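Local coordinates for protein Beta/alpha-amylase (Paenibacillus polymyxa, PDB 3VOC) that hydrolyses alpha-1,4-glucosidic linkages of starch, its beta-amylase part, a TIM-barrel domain of glycoside hydrolase family 14, releasing maltose units from non-reducing chain ends, at residues A[46-50]-A[51-55]; A[137-140]-A[141-145]; A[102-105]-A[106-109]. All coordinates share one frame; numbering follows the deposited sequence. Where two conformers were deposited one is given.

In the fold
These are three local contacts in the helices and loops around an eight-stranded barrel. Contact 1, in the loop after helix 44-47, supplies three of the five protein ligands of the calcium ion. Helix 127-144 supplies the other two, Gln132 and Glu135, and contact 2 is formed by the C-terminal turns of that helix. The centres of contacts 1 and 2 are about 14 Å apart, and Phe55 CD2 packs against Ser139 OG at 3.3 Å. Contact 3, a short capped helix about 19 Å from contact 1 between centres, touches it only by packing, Lys102 CE lying 4.0 Å from Asp52 OD2. Contacts 2 and 3 do not touch. Asp41, a probable substrate-binding residue by analogy with relatives, lies about 10 Å from Val47 between side chains.

Contact 1: residues A[46-50]-A[51-55]; sequences YVESA and GDNQF. With CA (calcium ion), chain B.
The loop that follows helix 44-47 builds much of a calcium site, with Glu48, Asp52 and Asn53 meeting around the ion. Glu48 OE2 binds calcium at 2.4 Å, Asp52 OD1 at 2.3 Å, and Asn53 OD1 and water 1 join them; Gln132 and Glu135 of helix 127-144 complete the site. The Glu48 chain runs out fully extended, with CG anti to the backbone N (chi1 -161°), and this carries the carboxylate across to the loop. There OE2 also accepts a hydrogen bond from Asn53 N at 2.8 Å, on the anti side of the carboxylate and 23° out of its plane. The other oxygen, OE1, accepts from water 1 and from Trp44 NE1. Phe55 lies alongside Glu48, pointing the same way, its CE1 3.3 Å from Glu48 OE1 and the ring plane turned 42° from the carboxylate. A type II beta turn from Gly51 to Gln54, closed by Gln54 N to Gly51 O at 2.9 Å, holds Asp52 and Asn53 at its two middle positions and so sets both ligands toward the ion. Val47 O receives a CA-H...O contact from Phe55 CA. Because both oxygens of Glu48 are engaged, the carboxylate is fixed in rotation; the calcium ion, which would be expected to offset the mutual repulsion of the acidic groups, cross-links the turn to helix 127-144.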
ATOM      1  N   TYR A  46      -3.514 -12.596  12.232  1.00 16.68           N
ATOM      2  CA  TYR A  46      -4.701 -12.978  12.991  1.00 16.95           C
ATOM      3  C   TYR A  46      -5.379 -14.223  12.444  1.00 16.92           C
ATOM      4  O   TYR A  46      -6.027 -14.950  13.203  1.00 17.55           O
ATOM      5  CB  TYR A  46      -5.755 -11.867  12.962  1.00 16.61           C
ATOM      6  CG  TYR A  46      -5.575 -10.728  13.944  1.00 17.36           C
ATOM      7  CD1 TYR A  46      -4.373 -10.521  14.607  1.00 18.71           C
ATOM      8  CD2 TYR A  46      -6.620  -9.816  14.171  1.00 18.87           C
ATOM      9  CE1 TYR A  46      -4.204  -9.444  15.500  1.00 18.95           C
ATOM     10  CE2 TYR A  46      -6.467  -8.744  15.065  1.00 18.02           C
ATOM     11  CZ  TYR A  46      -5.261  -8.563  15.716  1.00 18.87           C
ATOM     12  OH  TYR A  46      -5.087  -7.504  16.582  1.00 19.61           O
ATOM     13  N   VAL A  47      -5.297 -14.436  11.133  1.00 15.65           N
ATOM     14  CA  VAL A  47      -6.191 -15.402  10.500  1.00 15.62           C
ATOM     15  C   VAL A  47      -5.520 -16.692  10.032  1.00 15.49           C
ATOM     16  O   VAL A  47      -6.207 -17.646   9.714  1.00 16.20           O
ATOM     17  CB  VAL A  47      -7.006 -14.780   9.321  1.00 15.47           C
ATOM     18  CG1 VAL A  47      -7.786 -13.551   9.788  1.00 15.08           C
ATOM     19  CG2 VAL A  47      -6.081 -14.412   8.131  1.00 15.28           C
ATOM     20  N   GLU A  48      -4.196 -16.712   9.967  1.00 15.85           N
ATOM     21  CA  GLU A  48      -3.470 -17.936   9.623  1.00 16.16           C
ATOM     22  C   GLU A  48      -2.253 -18.077  10.551  1.00 16.64           C
ATOM     23  O   GLU A  48      -1.149 -18.365  10.102  1.00 16.94           O
ATOM     24  CB  GLU A  48      -3.070 -17.926   8.135  1.00 15.48           C
ATOM     25  CG  GLU A  48      -2.719 -19.302   7.539  1.00 15.20           C
ATOM     26  CD  GLU A  48      -2.289 -19.244   6.073  1.00 16.98           C
ATOM     27  OE1 GLU A  48      -2.511 -18.203   5.394  1.00 15.97           O
ATOM     28  OE2 GLU A  48      -1.724 -20.249   5.580  1.00 16.56           O
ATOM     29  N   SER A  49      -2.469 -17.879  11.850  1.00 17.63           N
ATOM     30  CA  SER A  49      -1.368 -17.796  12.809  1.00 18.95           C
ATOM     31  C   SER A  49      -0.865 -19.161  13.265  1.00 19.10           C
ATOM     32  O   SER A  49       0.321 -19.326  13.552  1.00 18.68           O
ATOM     33  CB  SER A  49      -1.759 -16.978  14.051  1.00 19.29           C
ATOM     34  OG  SER A  49      -2.768 -17.643  14.807  1.00 21.79           O
ATOM     35  N   ALA A  50      -1.765 -20.136  13.318  1.00 19.42           N
ATOM     36  CA  ALA A  50      -1.464 -21.410  13.985  1.00 19.82           C
ATOM     37  C   ALA A  50      -0.569 -22.328  13.152  1.00 19.59           C
ATOM     38  O   ALA A  50       0.175 -23.147  13.704  1.00 20.42           O
ATOM     39  CB  ALA A  50      -2.773 -22.124  14.361  1.00 20.56           C
ATOM     40  N   GLY A  51      -0.660 -22.208  11.833  1.00 18.68           N
ATOM     41  CA  GLY A  51       0.069 -23.088  10.928  1.00 18.47           C
ATOM     42  C   GLY A  51      -0.340 -22.817   9.497  1.00 18.73           C
ATOM     43  O   GLY A  51      -1.377 -22.193   9.255  1.00 18.74           O
ATOM     44  N   ASP A  52       0.473 -23.280   8.552  1.00 18.47           N
ATOM     45  CA  ASP A  52       0.180 -23.101   7.135  1.00 19.01           C
ATOM     46  C   ASP A  52      -1.173 -23.729   6.832  1.00 18.65           C
ATOM     47  O   ASP A  52      -1.392 -24.914   7.084  1.00 17.98           O
ATOM     48  CB  ASP A  52       1.279 -23.717   6.255  1.00 18.74           C
ATOM     49  CG  ASP A  52       1.137 -23.345   4.778  1.00 20.19           C
ATOM     50  OD1 ASP A  52       0.289 -22.495   4.424  1.00 17.39           O
ATOM     51  OD2 ASP A  52       1.877 -23.918   3.951  1.00 21.90           O
ATOM     52  N   ASN A  53      -2.087 -22.889   6.353  1.00 18.53           N
ATOM     53  CA  ASN A  53      -3.446 -23.300   5.986  1.00 18.38           C
ATOM     54  C   ASN A  53      -4.288 -23.776   7.158  1.00 18.23           C
ATOM     55  O   ASN A  53      -5.236 -24.536   6.989  1.00 18.26           O
ATOM     56  CB  ASN A  53      -3.431 -24.316   4.839  1.00 18.59           C
ATOM     57  CG  ASN A  53      -2.809 -23.753   3.581  1.00 18.80           C
ATOM     58  OD1 ASN A  53      -2.692 -22.539   3.419  1.00 18.33           O
ATOM     59  ND2 ASN A  53      -2.409 -24.629   2.684  1.00 20.99           N
ATOM     60  N   GLN A  54      -3.931 -23.308   8.347  1.00 17.41           N
ATOM     61  CA  GLN A  54      -4.768 -23.460   9.511  1.00 17.62           C
ATOM     62  C   GLN A  54      -5.336 -22.073   9.825  1.00 17.19           C
ATOM     63  O   GLN A  54      -4.637 -21.196  10.332  1.00 17.12           O
ATOM     64  CB  GLN A  54      -3.974 -24.037  10.689  1.00 18.30           C
ATOM     65  CG  GLN A  54      -4.835 -24.327  11.882  1.00 20.33           C
ATOM     66  CD  GLN A  54      -4.097 -24.992  13.048  1.00 23.86           C
ATOM     67  OE1 GLN A  54      -3.007 -25.560  12.902  1.00 22.24           O
ATOM     68  NE2 GLN A  54      -4.703 -24.904  14.223  1.00 26.65           N
ATOM     69  N   PHE A  55      -6.611 -21.889   9.517  1.00 16.92           N
ATOM     70  CA  PHE A  55      -7.222 -20.561   9.547  1.00 17.98           C
ATOM     71  C   PHE A  55      -8.095 -20.347  10.765  1.00 18.56           C
ATOM     72  O   PHE A  55      -8.678 -21.296  11.300  1.00 18.72           O
ATOM     73  CB  PHE A  55      -8.039 -20.339   8.262  1.00 17.44           C
ATOM     74  CG  PHE A  55      -7.196 -20.306   7.026  1.00 18.26           C
ATOM     75  CD1 PHE A  55      -6.517 -19.124   6.654  1.00 17.12           C
ATOM     76  CD2 PHE A  55      -7.066 -21.442   6.231  1.00 17.56           C
ATOM     77  CE1 PHE A  55      -5.716 -19.100   5.512  1.00 16.12           C
ATOM     78  CE2 PHE A  55      -6.268 -21.415   5.090  1.00 18.38           C
ATOM     79  CZ  PHE A  55      -5.589 -20.237   4.738  1.00 16.40           C
TER
HETATM   80 CA    CA B 501      -0.981 -20.881   3.438  1.00 17.47          CA
HETATM   81  O   HOH W   1      -2.122 -18.905   2.918  1.00 14.99           O
HETATM   82  O   HOH W   2      -4.799 -20.082  12.560  1.00 20.21           O

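Contact 2: residues A[137-140]-A[141-145]; sequences YASF and AENFA
Ser139 O is gripped twice by a single residue, Asn143, one helical turn farther along. Asn143 N donates to it at 2.9 Å in the ordinary helical bond, and Asn143 ND2 donates at 2.9 Å as well, arriving from the opposite face of the carbonyl plane. The side-chain bond is nearly straight, 173° at the hydrogen, and the oxygen lies almost in the plane of the amide. Asn143 can fold back in this way because its CG stands beside its own backbone N (chi1 -78°). The far end of the amide is held too, since OD1 accepts from Lys61 NZ of helix 58-69, and Ser139 OG accepts a hydrogen bond from Trp57 NE1; the two polar side chains thus link the helix to the segment running from Trp57 into helix 58-69.

Around the helix from this pair, Phe140 and Phe144 bring together near-parallel rings slid apart. Their planes differ by 15°, the centroids are 4.6 Å apart, and the rings barely overlap. Phe140 CE1 sits over the rim of one face of the Phe144 ring, 3.5 Å from Phe144 CD2. In return Phe144 CB lies over the face of Phe140, 4.1 Å from its centroid, in a CH-pi contact. Phe140 continues inward onto Trp74, Pro76 and Ile78 of strand 73-79, whereas Phe144 faces the neighbouring helix 58-69, packing on Tyr60 and Lys61. Helix 127-144 lies between strands 73-79 and 153-156 in a beta-alpha-beta unit of the TIM barrel.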
ATOM      1  N   TYR A 137      -6.448 -15.968  -0.091  1.00 14.16           N
ATOM      2  CA  TYR A 137      -7.594 -15.370  -0.792  1.00 14.02           C
ATOM      3  C   TYR A 137      -8.687 -16.425  -0.983  1.00 14.35           C
ATOM      4  O   TYR A 137      -9.884 -16.138  -0.849  1.00 14.22           O
ATOM      5  CB  TYR A 137      -7.180 -14.794  -2.152  1.00 14.07           C
ATOM      6  CG  TYR A 137      -6.173 -13.632  -2.141  1.00 13.78           C
ATOM      7  CD1 TYR A 137      -5.873 -12.930  -0.980  1.00 13.87           C
ATOM      8  CD2 TYR A 137      -5.547 -13.234  -3.324  1.00 13.12           C
ATOM      9  CE1 TYR A 137      -4.954 -11.850  -1.002  1.00 14.30           C
ATOM     10  CE2 TYR A 137      -4.637 -12.165  -3.360  1.00 14.16           C
ATOM     11  CZ  TYR A 137      -4.347 -11.487  -2.202  1.00 13.43           C
ATOM     12  OH  TYR A 137      -3.456 -10.444  -2.246  1.00 15.66           O
ATOM     13  N   ALA A 138      -8.265 -17.643  -1.307  1.00 14.14           N
ATOM     14  CA  ALA A 138      -9.181 -18.774  -1.453  1.00 14.42           C
ATOM     15  C   ALA A 138      -9.924 -19.016  -0.154  1.00 14.56           C
ATOM     16  O   ALA A 138     -11.147 -19.176  -0.141  1.00 14.25           O
ATOM     17  CB  ALA A 138      -8.399 -20.048  -1.879  1.00 14.82           C
ATOM     18  N   SER A 139      -9.180 -19.041   0.950  1.00 14.12           N
ATOM     19  CA  SER A 139      -9.798 -19.252   2.234  1.00 14.39           C
ATOM     20  C   SER A 139     -10.771 -18.128   2.580  1.00 14.58           C
ATOM     21  O   SER A 139     -11.858 -18.400   3.098  1.00 14.14           O
ATOM     22  CB  SER A 139      -8.761 -19.404   3.344  1.00 14.02           C
ATOM     23  OG  SER A 139      -9.419 -19.814   4.524  1.00 14.28           O
ATOM     24  N   PHE A 140     -10.387 -16.878   2.303  1.00 14.89           N
ATOM     25  CA  PHE A 140     -11.290 -15.754   2.579  1.00 15.46           C
ATOM     26  C   PHE A 140     -12.584 -15.890   1.794  1.00 15.98           C
ATOM     27  O   PHE A 140     -13.686 -15.727   2.335  1.00 16.24           O
ATOM     28  CB  PHE A 140     -10.632 -14.400   2.237  1.00 16.01           C
ATOM     29  CG  PHE A 140     -11.519 -13.234   2.523  1.00 15.26           C
ATOM     30  CD1 PHE A 140     -11.692 -12.768   3.831  1.00 15.79           C
ATOM     31  CD2 PHE A 140     -12.225 -12.626   1.504  1.00 16.02           C
ATOM     32  CE1 PHE A 140     -12.566 -11.694   4.103  1.00 15.13           C
ATOM     33  CE2 PHE A 140     -13.098 -11.564   1.768  1.00 14.99           C
ATOM     34  CZ  PHE A 140     -13.267 -11.101   3.062  1.00 14.20           C
ATOM     35  N   ALA A 141     -12.443 -16.188   0.505  1.00 16.50           N
ATOM     36  CA  ALA A 141     -13.579 -16.317  -0.386  1.00 17.24           C
ATOM     37  C   ALA A 141     -14.528 -17.398   0.125  1.00 17.75           C
ATOM     38  O   ALA A 141     -15.743 -17.196   0.184  1.00 17.43           O
ATOM     39  CB  ALA A 141     -13.098 -16.636  -1.802  1.00 17.54           C
ATOM     40  N   GLU A 142     -13.956 -18.538   0.511  1.00 18.53           N
ATOM     41  CA  GLU A 142     -14.725 -19.664   1.032  1.00 19.02           C
ATOM     42  C   GLU A 142     -15.445 -19.322   2.346  1.00 18.54           C
ATOM     43  O   GLU A 142     -16.615 -19.667   2.541  1.00 18.76           O
ATOM     44  CB  GLU A 142     -13.784 -20.862   1.226  1.00 19.75           C
ATOM     45  CG  GLU A 142     -14.470 -22.170   1.560  1.00 22.84           C
ATOM     46  CD  GLU A 142     -13.559 -23.364   1.305  1.00 27.78           C
ATOM     47  OE1 GLU A 142     -12.610 -23.574   2.102  1.00 28.38           O
ATOM     48  OE2 GLU A 142     -13.788 -24.082   0.297  1.00 29.25           O
ATOM     49  N   ASN A 143     -14.767 -18.608   3.234  1.00 17.18           N
ATOM     50  CA  ASN A 143     -15.356 -18.287   4.532  1.00 16.79           C
ATOM     51  C   ASN A 143     -16.334 -17.118   4.539  1.00 16.78           C
ATOM     52  O   ASN A 143     -17.216 -17.036   5.410  1.00 16.22           O
ATOM     53  CB  ASN A 143     -14.266 -18.063   5.571  1.00 15.96           C
ATOM     54  CG  ASN A 143     -13.695 -19.368   6.077  1.00 16.75           C
ATOM     55  OD1 ASN A 143     -14.142 -19.886   7.091  1.00 16.59           O
ATOM     56  ND2 ASN A 143     -12.731 -19.918   5.354  1.00 15.85           N
ATOM     57  N   PHE A 144     -16.177 -16.223   3.569  1.00 16.37           N
ATOM     58  CA  PHE A 144     -16.977 -15.013   3.522  1.00 16.52           C
ATOM     59  C   PHE A 144     -17.950 -14.908   2.357  1.00 16.75           C
ATOM     60  O   PHE A 144     -18.602 -13.869   2.191  1.00 17.23           O
ATOM     61  CB  PHE A 144     -16.070 -13.788   3.637  1.00 16.45           C
ATOM     62  CG  PHE A 144     -15.511 -13.611   5.020  1.00 15.96           C
ATOM     63  CD1 PHE A 144     -16.133 -12.771   5.936  1.00 17.42           C
ATOM     64  CD2 PHE A 144     -14.385 -14.337   5.430  1.00 17.74           C
ATOM     65  CE1 PHE A 144     -15.623 -12.623   7.225  1.00 16.46           C
ATOM     66  CE2 PHE A 144     -13.875 -14.190   6.726  1.00 16.04           C
ATOM     67  CZ  PHE A 144     -14.493 -13.343   7.615  1.00 15.84           C
ATOM     68  N   ALA A 145     -18.056 -15.979   1.573  1.00 16.80           N
ATOM     69  CA  ALA A 145     -19.020 -16.078   0.470  1.00 17.45           C
ATOM     70  C   ALA A 145     -20.447 -15.747   0.929  1.00 17.70           C
ATOM     71  O   ALA A 145     -21.190 -15.075   0.212  1.00 17.91           O
ATOM     72  CB  ALA A 145     -18.963 -17.485  -0.167  1.00 18.27           C
TER

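Contact 3: residues A[102-105]-A[106-109]; sequences KGSA and DEMQ
The backbone passes from the extended conformation of Gly103 and Ser104 into a single short helical turn, 105-108, where Met108 N donates to Ser104 O at 3.1 Å with the donor in the carbonyl plane; Met108 N and Gln109 N add weak bonds to Ala105 O. Ser104 is the first of the side chains to matter. Its OG accepts from Glu107 N at 3.2 Å, with 153° at the hydrogen, and the hydroxyl is brought over that amide by a chi1 of 86°, which places it between the backbone N and the carbonyl carbon. The same NH makes a weak second hydrogen bond to Ser104 O.

This is a serine N-cap: the side chain takes up a first-turn amide that lacks the i-4 carbonyl partner of a full helix. Glu107, whose N-H is the capped amide, also brings its side chain alongside the hydroxyl. Its CG comes to 3.2 Å from Ser104 OG, and water 3 spans Ser104 OG, at 2.8 Å, and Glu107 OE2, to which it donates at 3.0 Å. A carboxylate here may be mildly favoured near the N-terminal end of the turn. Met108, modelled in two conformers, runs back along the other flank toward Gly103 in one of them, and it also packs on Trp126, as does Glu107. Asp106 points its carboxylate out of the turn, where OD1 accepts from Glu188 N and OD2 bonds with Thr189 OG1, joining the little helix to the start of helix 188-202.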
ATOM      1  N   LYS A 102       9.442 -21.979   6.262  1.00 20.39           N
ATOM      2  CA  LYS A 102       9.021 -22.398   4.912  1.00 20.47           C
ATOM      3  C   LYS A 102       9.927 -21.932   3.755  1.00 19.70           C
ATOM      4  O   LYS A 102       9.783 -22.398   2.625  1.00 19.04           O
ATOM      5  CB  LYS A 102       7.563 -21.972   4.649  1.00 20.82           C
ATOM      6  CG  LYS A 102       6.538 -22.658   5.549  1.00 23.90           C
ATOM      7  CD  LYS A 102       6.434 -24.154   5.264  1.00 29.23           C
ATOM      8  CE  LYS A 102       5.201 -24.783   5.909  1.00 34.00           C
ATOM      9  NZ  LYS A 102       5.472 -25.253   7.310  1.00 36.75           N
ATOM     10  N   GLY A 103      10.847 -21.009   4.027  1.00 19.19           N
ATOM     11  CA  GLY A 103      11.747 -20.507   2.983  1.00 18.44           C
ATOM     12  C   GLY A 103      12.909 -19.790   3.632  1.00 18.27           C
ATOM     13  O   GLY A 103      12.876 -19.533   4.844  1.00 17.06           O
ATOM     14  N   SER A 104      13.934 -19.450   2.849  1.00 18.11           N
ATOM     15  CA  SER A 104      15.113 -18.814   3.430  1.00 18.34           C
ATOM     16  C   SER A 104      14.793 -17.361   3.747  1.00 18.09           C
ATOM     17  O   SER A 104      14.078 -16.704   2.977  1.00 18.08           O
ATOM     18  CB  SER A 104      16.340 -18.923   2.509  1.00 19.02           C
ATOM     19  OG  SER A 104      16.388 -17.889   1.566  1.00 21.90           O
ATOM     20  N   ALA A 105      15.312 -16.866   4.871  1.00 17.28           N
ATOM     21  CA  ALA A 105      15.061 -15.480   5.279  1.00 16.78           C
ATOM     22  C   ALA A 105      15.480 -14.536   4.156  1.00 16.78           C
ATOM     23  O   ALA A 105      14.767 -13.578   3.858  1.00 16.90           O
ATOM     24  CB  ALA A 105      15.794 -15.137   6.564  1.00 16.42           C
ATOM     25  N   ASP A 106      16.629 -14.814   3.544  1.00 16.09           N
ATOM     26  CA  ASP A 106      17.164 -13.977   2.460  1.00 16.50           C
ATOM     27  C   ASP A 106      16.184 -13.840   1.269  1.00 16.38           C
ATOM     28  O   ASP A 106      16.037 -12.765   0.700  1.00 16.48           O
ATOM     29  CB  ASP A 106      18.520 -14.518   1.974  1.00 16.78           C
ATOM     30  CG  ASP A 106      19.152 -13.636   0.901  1.00 17.76           C
ATOM     31  OD1 ASP A 106      19.926 -12.726   1.262  1.00 16.58           O
ATOM     32  OD2 ASP A 106      18.853 -13.836  -0.301  1.00 18.94           O
ATOM     33  N   GLU A 107      15.521 -14.931   0.901  1.00 16.01           N
ATOM     34  CA  GLU A 107      14.580 -14.902  -0.205  1.00 16.96           C
ATOM     35  C   GLU A 107      13.253 -14.238   0.188  1.00 16.51           C
ATOM     36  O   GLU A 107      12.539 -13.713  -0.676  1.00 16.49           O
ATOM     37  CB  GLU A 107      14.275 -16.330  -0.664  1.00 17.01           C
ATOM     38  CG  GLU A 107      15.423 -17.006  -1.408  1.00 20.70           C
ATOM     39  CD  GLU A 107      15.080 -18.428  -1.812  1.00 25.09           C
ATOM     40  OE1 GLU A 107      13.871 -18.709  -2.016  1.00 21.64           O
ATOM     41  OE2 GLU A 107      16.022 -19.257  -1.906  1.00 27.55           O
ATOM     42  N   MET A 108      12.922 -14.292   1.478  1.00 16.19           N
ATOM     43  CA  MET A 108      11.620 -13.821   1.976  0.55 16.44           C
ATOM     44  C   MET A 108      11.614 -12.385   2.452  1.00 16.86           C
ATOM     45  O   MET A 108      10.552 -11.777   2.587  1.00 16.57           O
ATOM     46  CB  MET A 108      11.164 -14.689   3.139  0.55 16.39           C
ATOM     47  CG  MET A 108      11.006 -16.148   2.783  0.55 15.32           C
ATOM     48  SD  MET A 108      10.826 -17.109   4.292  0.55 15.86           S
ATOM     49  CE  MET A 108       9.370 -16.322   5.011  0.55 10.43           C
ATOM     50  N   GLN A 109      12.791 -11.845   2.732  1.00 16.63           N
ATOM     51  CA  GLN A 109      12.837 -10.526   3.324  1.00 17.18           C
ATOM     52  C   GLN A 109      13.418  -9.467   2.408  1.00 16.83           C
ATOM     53  O   GLN A 109      13.722  -9.737   1.235  1.00 16.90           O
ATOM     54  CB  GLN A 109      13.580 -10.587   4.664  1.00 17.56           C
ATOM     55  CG  GLN A 109      12.848 -11.471   5.700  1.00 21.05           C
ATOM     56  CD  GLN A 109      13.597 -11.593   7.011  1.00 24.91           C
ATOM     57  OE1 GLN A 109      14.795 -11.298   7.089  1.00 27.51           O
ATOM     58  NE2 GLN A 109      12.888 -12.035   8.058  1.00 26.60           N
TER
HETATM   59  O   HOH W   3      18.372 -18.419  -0.319  1.00 26.13           O